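Local coordinates for pngf-ii (Elizabethkingia meningoseptica, PDB 4R4X), which is a peptide:N-glycosidase that removes N-linked glycans from glycoproteins, probably by hydrolysing the bond between sugar and asparagine as PNGase F does, at residues 429-442 and 518-530. Sequence-based numbering, arbitrary orientation.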
loop_
_atom_site.group_PDB
_atom_site.type_symbol
_atom_site.label_atom_id
_atom_site.label_comp_id
_atom_site.label_asym_id
_atom_site.label_seq_id
_atom_site.Cartn_x
_atom_site.Cartn_y
_atom_site.Cartn_z
ATOM N N GLY A 429 17.949 -11.872 21.245
ATOM C CA GLY A 429 18.527 -12.447 22.475
ATOM C C GLY A 429 17.505 -12.216 23.558
ATOM O O GLY A 429 17.480 -11.155 24.162
ATOM N N GLY A 430 16.623 -13.193 23.777
ATOM C CA GLY A 430 15.391 -12.942 24.517
ATOM C C GLY A 430 15.418 -13.128 26.024
ATOM O O GLY A 430 14.566 -13.828 26.570
ATOM N N TRP A 431 16.398 -12.516 26.688
ATOM C CA TRP A 431 16.467 -12.497 28.150
ATOM C C TRP A 431 16.937 -11.106 28.552
ATOM O O TRP A 431 17.309 -10.288 27.687
ATOM C CB TRP A 431 17.372 -13.641 28.684
ATOM C CG TRP A 431 18.869 -13.436 28.501
ATOM C CD1 TRP A 431 19.780 -13.071 29.476
ATOM C CD2 TRP A 431 19.636 -13.622 27.303
ATOM N NE1 TRP A 431 21.045 -13.001 28.940
ATOM C CE2 TRP A 431 20.988 -13.332 27.617
ATOM C CE3 TRP A 431 19.318 -14.002 25.992
ATOM C CZ2 TRP A 431 22.012 -13.399 26.663
ATOM C CZ3 TRP A 431 20.332 -14.090 25.056
ATOM C CH2 TRP A 431 21.667 -13.791 25.392
ATOM N N GLY A 432 16.917 -10.819 29.853
ATOM C CA GLY A 432 17.189 -9.484 30.369
ATOM C C GLY A 432 18.511 -8.838 30.002
ATOM O O GLY A 432 18.615 -7.606 29.980
ATOM N N ALA A 433 19.520 -9.658 29.732
ATOM C CA ALA A 433 20.832 -9.185 29.262
ATOM C C ALA A 433 21.082 -9.631 27.839
ATOM O O ALA A 433 22.234 -9.753 27.425
ATOM C CB ALA A 433 21.946 -9.746 30.163
ATOM N N GLY A 434 20.022 -9.915 27.086
ATOM C CA GLY A 434 20.169 -10.277 25.676
ATOM C C GLY A 434 19.878 -9.072 24.801
ATOM O O GLY A 434 19.207 -8.133 25.231
ATOM N N ASP A 435 20.375 -9.097 23.564
ATOM C CA ASP A 435 20.311 -7.905 22.735
ATOM C C ASP A 435 18.890 -7.551 22.210
ATOM O O ASP A 435 18.723 -6.507 21.631
ATOM C CB ASP A 435 21.313 -7.977 21.594
ATOM C CG ASP A 435 22.752 -7.793 22.063
ATOM O OD1 ASP A 435 22.974 -7.406 23.249
ATOM O OD2 ASP A 435 23.663 -8.022 21.228
ATOM N N GLU A 436 17.887 -8.406 22.422
ATOM C CA GLU A 436 16.496 -7.980 22.203
ATOM C C GLU A 436 16.187 -6.806 23.146
ATOM O O GLU A 436 15.448 -5.888 22.793
ATOM C CB GLU A 436 15.516 -9.116 22.498
ATOM C CG GLU A 436 14.046 -8.732 22.385
ATOM C CD GLU A 436 13.098 -9.920 22.495
ATOM O OE1 GLU A 436 13.581 -11.083 22.518
ATOM O OE2 GLU A 436 11.854 -9.703 22.588
ATOM N N PHE A 437 16.725 -6.871 24.363
ATOM C CA PHE A 437 16.303 -5.989 25.438
ATOM C C PHE A 437 17.335 -4.988 25.938
ATOM O O PHE A 437 17.033 -4.194 26.848
ATOM C CB PHE A 437 15.782 -6.814 26.622
ATOM C CG PHE A 437 14.552 -7.613 26.297
ATOM C CD1 PHE A 437 13.342 -6.965 26.029
ATOM C CD2 PHE A 437 14.598 -9.014 26.254
ATOM C CE1 PHE A 437 12.203 -7.702 25.724
ATOM C CE2 PHE A 437 13.465 -9.752 25.955
ATOM C CZ PHE A 437 12.266 -9.087 25.670
ATOM N N VAL A 438 18.525 -4.991 25.343
ATOM C CA VAL A 438 19.572 -4.045 25.705
ATOM C C VAL A 438 19.995 -3.232 24.481
ATOM O O VAL A 438 20.302 -3.795 23.439
ATOM C CB VAL A 438 20.835 -4.782 26.195
ATOM C CG1 VAL A 438 21.913 -3.800 26.635
ATOM C CG2 VAL A 438 20.498 -5.786 27.296
ATOM N N PRO A 439 20.048 -1.902 24.603
ATOM C CA PRO A 439 20.391 -1.096 23.435
ATOM C C PRO A 439 21.864 -1.291 23.050
ATOM O O PRO A 439 22.725 -1.367 23.935
ATOM C CB PRO A 439 20.177 0.339 23.902
ATOM C CG PRO A 439 19.574 0.269 25.252
ATOM C CD PRO A 439 19.824 -1.093 25.801
ATOM N N LYS A 440 22.143 -1.360 21.749
ATOM C CA LYS A 440 23.532 -1.470 21.283
ATOM C C LYS A 440 23.741 -0.571 20.096
ATOM O O LYS A 440 22.985 -0.635 19.131
ATOM C CB LYS A 440 23.877 -2.912 20.880
ATOM C CG LYS A 440 23.830 -3.934 21.996
ATOM C CD LYS A 440 24.831 -3.667 23.106
ATOM C CE LYS A 440 24.746 -4.738 24.196
ATOM N NZ LYS A 440 25.298 -6.051 23.790
ATOM N N GLU A 441 24.784 0.247 20.144
ATOM C CA GLU A 441 25.125 1.099 19.028
ATOM C C GLU A 441 25.531 0.328 17.774
ATOM O O GLU A 441 26.425 -0.495 17.838
ATOM C CB GLU A 441 26.246 2.029 19.456
ATOM C CG GLU A 441 26.674 3.038 18.416
ATOM C CD GLU A 441 27.617 4.082 19.019
ATOM O OE1 GLU A 441 28.837 3.824 19.097
ATOM O OE2 GLU A 441 27.132 5.160 19.412
ATOM N N ASN A 442 24.844 0.592 16.648
ATOM C CA ASN A 442 25.210 0.062 15.330
ATOM C C ASN A 442 26.086 1.117 14.650
ATOM O O ASN A 442 25.671 2.279 14.523
ATOM C CB ASN A 442 23.979 -0.173 14.408
ATOM C CG ASN A 442 23.105 -1.365 14.808
ATOM O OD1 ASN A 442 22.505 -2.023 13.944
ATOM N ND2 ASN A 442 22.988 -1.624 16.095
ATOM N N GLY A 518 26.071 -8.821 22.406
ATOM C CA GLY A 518 26.142 -9.243 23.806
ATOM C C GLY A 518 26.612 -10.686 23.903
ATOM O O GLY A 518 26.485 -11.455 22.938
ATOM N N ALA A 519 27.147 -11.047 25.074
ATOM C CA ALA A 519 27.681 -12.392 25.333
ATOM C C ALA A 519 26.541 -13.392 25.527
ATOM O O ALA A 519 25.456 -13.003 25.970
ATOM C CB ALA A 519 28.563 -12.372 26.578
ATOM N N PRO A 520 26.767 -14.668 25.165
ATOM C CA PRO A 520 25.730 -15.677 25.390
ATOM C C PRO A 520 25.471 -15.945 26.866
ATOM O O PRO A 520 26.279 -15.594 27.714
ATOM C CB PRO A 520 26.272 -16.940 24.696
ATOM C CG PRO A 520 27.715 -16.670 24.400
ATOM C CD PRO A 520 27.910 -15.187 24.388
ATOM N N GLU A 521 24.325 -16.548 27.141
ATOM C CA GLU A 521 23.924 -16.943 28.481
ATOM C C GLU A 521 23.435 -18.376 28.326
ATOM O O GLU A 521 22.396 -18.602 27.738
ATOM C CB GLU A 521 22.782 -16.053 28.954
ATOM C CG GLU A 521 22.441 -16.155 30.431
ATOM C CD GLU A 521 23.132 -15.077 31.239
ATOM O OE1 GLU A 521 22.861 -13.855 31.016
ATOM O OE2 GLU A 521 23.970 -15.465 32.074
ATOM N N GLY A 522 24.216 -19.346 28.786
ATOM C CA GLY A 522 23.884 -20.749 28.533
ATOM C C GLY A 522 23.726 -21.028 27.043
ATOM O O GLY A 522 24.550 -20.623 26.232
ATOM N N SER A 523 22.636 -21.678 26.668
ATOM C CA SER A 523 22.367 -21.945 25.262
ATOM C C SER A 523 21.749 -20.734 24.540
ATOM O O SER A 523 21.469 -20.827 23.355
ATOM C CB SER A 523 21.423 -23.144 25.126
ATOM O OG SER A 523 20.130 -22.816 25.611
ATOM N N SER A 524 21.532 -19.623 25.248
ATOM C CA SER A 524 20.894 -18.437 24.663
ATOM C C SER A 524 21.958 -17.524 24.070
ATOM O O SER A 524 22.965 -17.248 24.713
ATOM C CB SER A 524 20.087 -17.675 25.720
ATOM O OG SER A 524 19.056 -18.495 26.222
ATOM N N GLN A 525 21.741 -17.083 22.837
ATOM C CA GLN A 525 22.694 -16.208 22.141
ATOM C C GLN A 525 22.024 -14.910 21.719
ATOM O O GLN A 525 20.842 -14.888 21.380
ATOM C CB GLN A 525 23.225 -16.884 20.870
ATOM C CG GLN A 525 24.202 -18.022 21.103
ATOM C CD GLN A 525 24.945 -18.393 19.829
ATOM O OE1 GLN A 525 24.487 -19.226 19.053
ATOM N NE2 GLN A 525 26.070 -17.747 19.591
ATOM N N SER A 526 22.803 -13.839 21.708
ATOM C CA SER A 526 22.395 -12.615 21.047
ATOM C C SER A 526 22.796 -12.648 19.547
ATOM O O SER A 526 23.789 -13.271 19.147
ATOM C CB SER A 526 22.976 -11.389 21.761
ATOM O OG SER A 526 22.234 -11.113 22.948
ATOM N N PHE A 527 21.994 -11.989 18.723
ATOM C CA PHE A 527 22.238 -11.929 17.288
ATOM C C PHE A 527 21.514 -10.764 16.657
ATOM O O PHE A 527 20.584 -10.198 17.254
ATOM C CB PHE A 527 21.862 -13.250 16.592
ATOM C CG PHE A 527 20.421 -13.656 16.772
ATOM C CD1 PHE A 527 19.455 -13.300 15.836
ATOM C CD2 PHE A 527 20.048 -14.458 17.841
ATOM C CE1 PHE A 527 18.132 -13.700 15.986
ATOM C CE2 PHE A 527 18.731 -14.861 17.993
ATOM C CZ PHE A 527 17.769 -14.475 17.069
ATOM N N TRP A 528 21.987 -10.349 15.480
ATOM C CA TRP A 528 21.486 -9.118 14.845
ATOM C C TRP A 528 21.078 -9.379 13.398
ATOM O O TRP A 528 21.911 -9.776 12.581
ATOM C CB TRP A 528 22.531 -8.007 14.928
ATOM C CG TRP A 528 22.623 -7.466 16.312
ATOM C CD1 TRP A 528 23.263 -8.035 17.375
ATOM C CD2 TRP A 528 21.965 -6.306 16.812
ATOM N NE1 TRP A 528 23.054 -7.282 18.507
ATOM C CE2 TRP A 528 22.272 -6.206 18.180
ATOM C CE3 TRP A 528 21.173 -5.313 16.226
ATOM C CZ2 TRP A 528 21.815 -5.149 18.971
ATOM C CZ3 TRP A 528 20.715 -4.278 17.017
ATOM C CH2 TRP A 528 21.017 -4.207 18.364
ATOM N N ASN A 529 19.792 -9.170 13.107
ATOM C CA ASN A 529 19.247 -9.258 11.761
ATOM C C ASN A 529 19.399 -7.901 11.088
ATOM O O ASN A 529 18.674 -6.946 11.433
ATOM C CB ASN A 529 17.768 -9.628 11.794
ATOM C CG ASN A 529 17.515 -11.067 12.168
ATOM O OD1 ASN A 529 18.193 -11.983 11.720
ATOM N ND2 ASN A 529 16.469 -11.274 12.938
ATOM N N VAL A 530 20.346 -7.799 10.155
ATOM C CA VAL A 530 20.635 -6.539 9.489
ATOM C C VAL A 530 20.668 -6.725 7.970
ATOM O O VAL A 530 21.252 -7.686 7.433
ATOM C CB VAL A 530 21.929 -5.864 10.018
ATOM C CG1 VAL A 530 21.937 -5.806 11.542
ATOM C CG2 VAL A 530 23.172 -6.589 9.556
HETATM O O HOH W 1 23.776 -11.080 25.157
#
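D435 OD2 takes two N-H groups from the 518-530 segment, one from each face of the carboxylate plane. The backbone N of G518 reaches the syn side of D435 OD2 at 2.8 Å, and W528 NE1 comes to the anti side at 2.9 Å in a nearly straight bond (166°), with OD2 lying close to the indole plane. D435 OD1, the other oxygen, forms a salt bridge with K440 NZ at 2.7 Å, so both carboxylate oxygens are engaged and the group's rotation is fixed. K440 gets there by bending at chi2 (-63°) and chi4; its CB touches W528 CZ2 obliquely at 3.6 Å, while NZ also bonds to P516 O. N442 ND2 approaches the six-membered ring of the same indole obliquely, near CZ3, with the amide and indole planes 71° apart; N442 OD1 is held by Y423 and T425.

The backbone N of D435 donates to S526 OG (2.8 Å), and this hydroxyl in turn donates to a water that itself donates to the carbonyls of A433 and A519. W431 lies between the two loops: G434 CA sits over one face, E521 CB and S524 CB cover the opposite one, and NE1 makes a weak bond to E521 OE1. G429 CA makes a C-H...O contact with Q525 O at 3.5 Å, the two segments passing closely here.

The type I turn W431-G434 and the type II' turn E521-S524 thus pack together where strand 416-428 leads into one loop and the other loop leads into its antiparallel neighbour 527-537, at one end of a beta-sandwich in the C-terminal PNGase F-like domain.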